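Local coordinates for protein bvu-3222 (Bacteroides vulgatus ATCC 8482, PDB 3FYF) that is of unknown function but is probably a periplasmic or secreted protein of the DUF4251 family, built around a large antiparallel beta-sheet, at residues Ile149-Asn152 with Phe153-Asn156. Residues are numbered along the deposited sequence; the frame is centred on the assembly and turned at random.
Sequences INPN and FSGN
The carbonyl oxygen of Pro151 is gripped twice by Ser154, a compact example of how a tight turn closes through both backbone and side chain. Ser154 N donates to Pro151 O over 3.1 Å from above the carbonyl plane, closing a type I' beta turn whose two central residues, Asn152 and Phe153, both adopt left-handed backbone angles. Ser154 OG gives the shorter bond, 2.7 Å to Pro151 O, and approaches nearly head-on to the C=O. A first torsion that sets the hydroxyl between its own backbone N and carbonyl carbon (chi1 59°) brings it there.

One step further out, the Asn150 amide spans to the backbone of Gly155, one residue beyond the turn. Its CG lies anti to the backbone N (chi1 180°), which carries OD1 across to Gly155 N at 3.0 Å; that donor sits 44° out of the amide plane. Gly155 O crowds OD1 at the same distance, an acceptor pair partly offset by the Gly155 N bond; Thr157 OG1 hydrogen-bonds to Gly155 O. In Gly155's backbone conformation a side chain would jam against the carbonyl oxygen of Ser154. Water joins the two arms as well: one molecule links Asn150 O to Phe153 N, and another accepts from Asn150 ND2 at 3.1 Å and donates weakly to Phe153 O. Where the loop leads into strand 158-166, Asn156 OD1 rests against Asn150 CB at 3.5 Å.

The turn belongs to the hairpin connection between antiparallel strands 144-151 and 158-166. Ile149 pairs through its backbone with Thr157 and Leu158, Pro151 packs on Phe88, and Asn152 OD1 accepts from Ser131 N, just before neighbouring strand 132-138.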
ATOM      1  N   ILE B 149      -3.883  11.803  -7.181  1.00 42.81           N
ATOM      2  CA  ILE B 149      -4.504  13.120  -7.269  1.00 48.53           C
ATOM      3  C   ILE B 149      -3.473  14.221  -7.575  1.00 43.80           C
ATOM      4  O   ILE B 149      -2.458  14.349  -6.893  1.00 43.20           O
ATOM      5  CB  ILE B 149      -5.290  13.441  -5.968  1.00 47.69           C
ATOM      6  CG1 ILE B 149      -6.395  12.400  -5.749  1.00 52.32           C
ATOM      7  CG2 ILE B 149      -5.891  14.847  -6.014  1.00 46.09           C
ATOM      8  CD1 ILE B 149      -6.598  12.018  -4.293  1.00 52.26           C
ATOM      9  N   ASN B 150      -3.757  15.001  -8.613  1.00 46.10           N
ATOM     10  CA  ASN B 150      -2.943  16.147  -9.017  1.00 44.60           C
ATOM     11  C   ASN B 150      -3.735  17.472  -8.861  1.00 42.67           C
ATOM     12  O   ASN B 150      -4.529  17.818  -9.728  1.00 45.18           O
ATOM     13  CB  ASN B 150      -2.491  15.930 -10.471  1.00 43.70           C
ATOM     14  CG  ASN B 150      -1.627  17.065 -11.019  1.00 48.02           C
ATOM     15  OD1 ASN B 150      -1.494  18.132 -10.418  1.00 46.60           O
ATOM     16  ND2 ASN B 150      -1.033  16.825 -12.181  1.00 44.28           N
ATOM     17  N   PRO B 151      -3.514  18.212  -7.758  1.00 48.11           N
ATOM     18  CA  PRO B 151      -4.249  19.462  -7.537  1.00 48.72           C
ATOM     19  C   PRO B 151      -3.649  20.697  -8.229  1.00 45.33           C
ATOM     20  O   PRO B 151      -2.442  20.913  -8.187  1.00 45.51           O
ATOM     21  CB  PRO B 151      -4.205  19.621  -6.017  1.00 46.84           C
ATOM     22  CG  PRO B 151      -2.936  18.974  -5.607  1.00 50.39           C
ATOM     23  CD  PRO B 151      -2.607  17.910  -6.636  1.00 50.03           C
ATOM     24  N   ASN B 152      -4.512  21.487  -8.866  1.00 52.59           N
ATOM     25  CA  ASN B 152      -4.137  22.763  -9.502  1.00 51.31           C
ATOM     26  C   ASN B 152      -2.917  22.680 -10.417  1.00 48.76           C
ATOM     27  O   ASN B 152      -2.042  23.543 -10.363  1.00 44.16           O
ATOM     28  CB  ASN B 152      -3.925  23.846  -8.441  1.00 52.69           C
ATOM     29  CG  ASN B 152      -5.046  23.889  -7.424  1.00 60.24           C
ATOM     30  OD1 ASN B 152      -6.214  24.093  -7.768  1.00 59.13           O
ATOM     31  ND2 ASN B 152      -4.695  23.691  -6.163  1.00 65.77           N
ATOM     32  N   PHE B 153      -2.853  21.604 -11.210  1.00 52.64           N
ATOM     33  CA  PHE B 153      -1.781  21.357 -12.195  1.00 51.90           C
ATOM     34  C   PHE B 153      -0.355  21.361 -11.620  1.00 51.90           C
ATOM     35  O   PHE B 153       0.611  21.454 -12.376  1.00 53.58           O
ATOM     36  CB  PHE B 153      -1.865  22.359 -13.369  1.00 52.75           C
ATOM     37  CG  PHE B 153      -3.226  22.452 -14.007  1.00 49.27           C
ATOM     38  CD1 PHE B 153      -3.604  21.556 -15.001  1.00 49.52           C
ATOM     39  CD2 PHE B 153      -4.123  23.453 -13.630  1.00 51.05           C
ATOM     40  CE1 PHE B 153      -4.853  21.643 -15.606  1.00 55.39           C
ATOM     41  CE2 PHE B 153      -5.377  23.550 -14.223  1.00 51.90           C
ATOM     42  CZ  PHE B 153      -5.743  22.646 -15.217  1.00 57.62           C
ATOM     43  N   SER B 154      -0.226  21.257 -10.296  1.00 49.00           N
ATOM     44  CA  SER B 154       1.069  21.420  -9.626  1.00 49.09           C
ATOM     45  C   SER B 154       1.972  20.197  -9.757  1.00 50.54           C
ATOM     46  O   SER B 154       3.194  20.308  -9.622  1.00 47.30           O
ATOM     47  CB  SER B 154       0.873  21.776  -8.146  1.00 54.72           C
ATOM     48  OG  SER B 154       0.129  20.780  -7.463  1.00 51.56           O
ATOM     49  N   GLY B 155       1.360  19.047 -10.045  1.00 49.26           N
ATOM     50  CA  GLY B 155       2.050  17.763 -10.100  1.00 48.68           C
ATOM     51  C   GLY B 155       1.299  16.730  -9.270  1.00 57.19           C
ATOM     52  O   GLY B 155       0.458  17.091  -8.434  1.00 54.55           O
ATOM     53  N   ASN B 156       1.578  15.448  -9.514  1.00 56.35           N
ATOM     54  CA  ASN B 156       1.081  14.371  -8.658  1.00 56.20           C
ATOM     55  C   ASN B 156       1.618  14.537  -7.244  1.00 55.59           C
ATOM     56  O   ASN B 156       2.831  14.618  -7.029  1.00 55.84           O
ATOM     57  CB  ASN B 156       1.473  13.007  -9.211  1.00 56.63           C
ATOM     58  CG  ASN B 156       0.612  12.584 -10.385  1.00 67.63           C
ATOM     59  OD1 ASN B 156      -0.530  13.036 -10.537  1.00 63.69           O
ATOM     60  ND2 ASN B 156       1.142  11.688 -11.211  1.00 70.05           N
TER
HETATM   61  O   HOH W   1      -4.544  19.405 -12.028  1.00 54.73           O
HETATM   62  O   HOH W   2       0.707  18.971 -13.694  1.00 56.12           O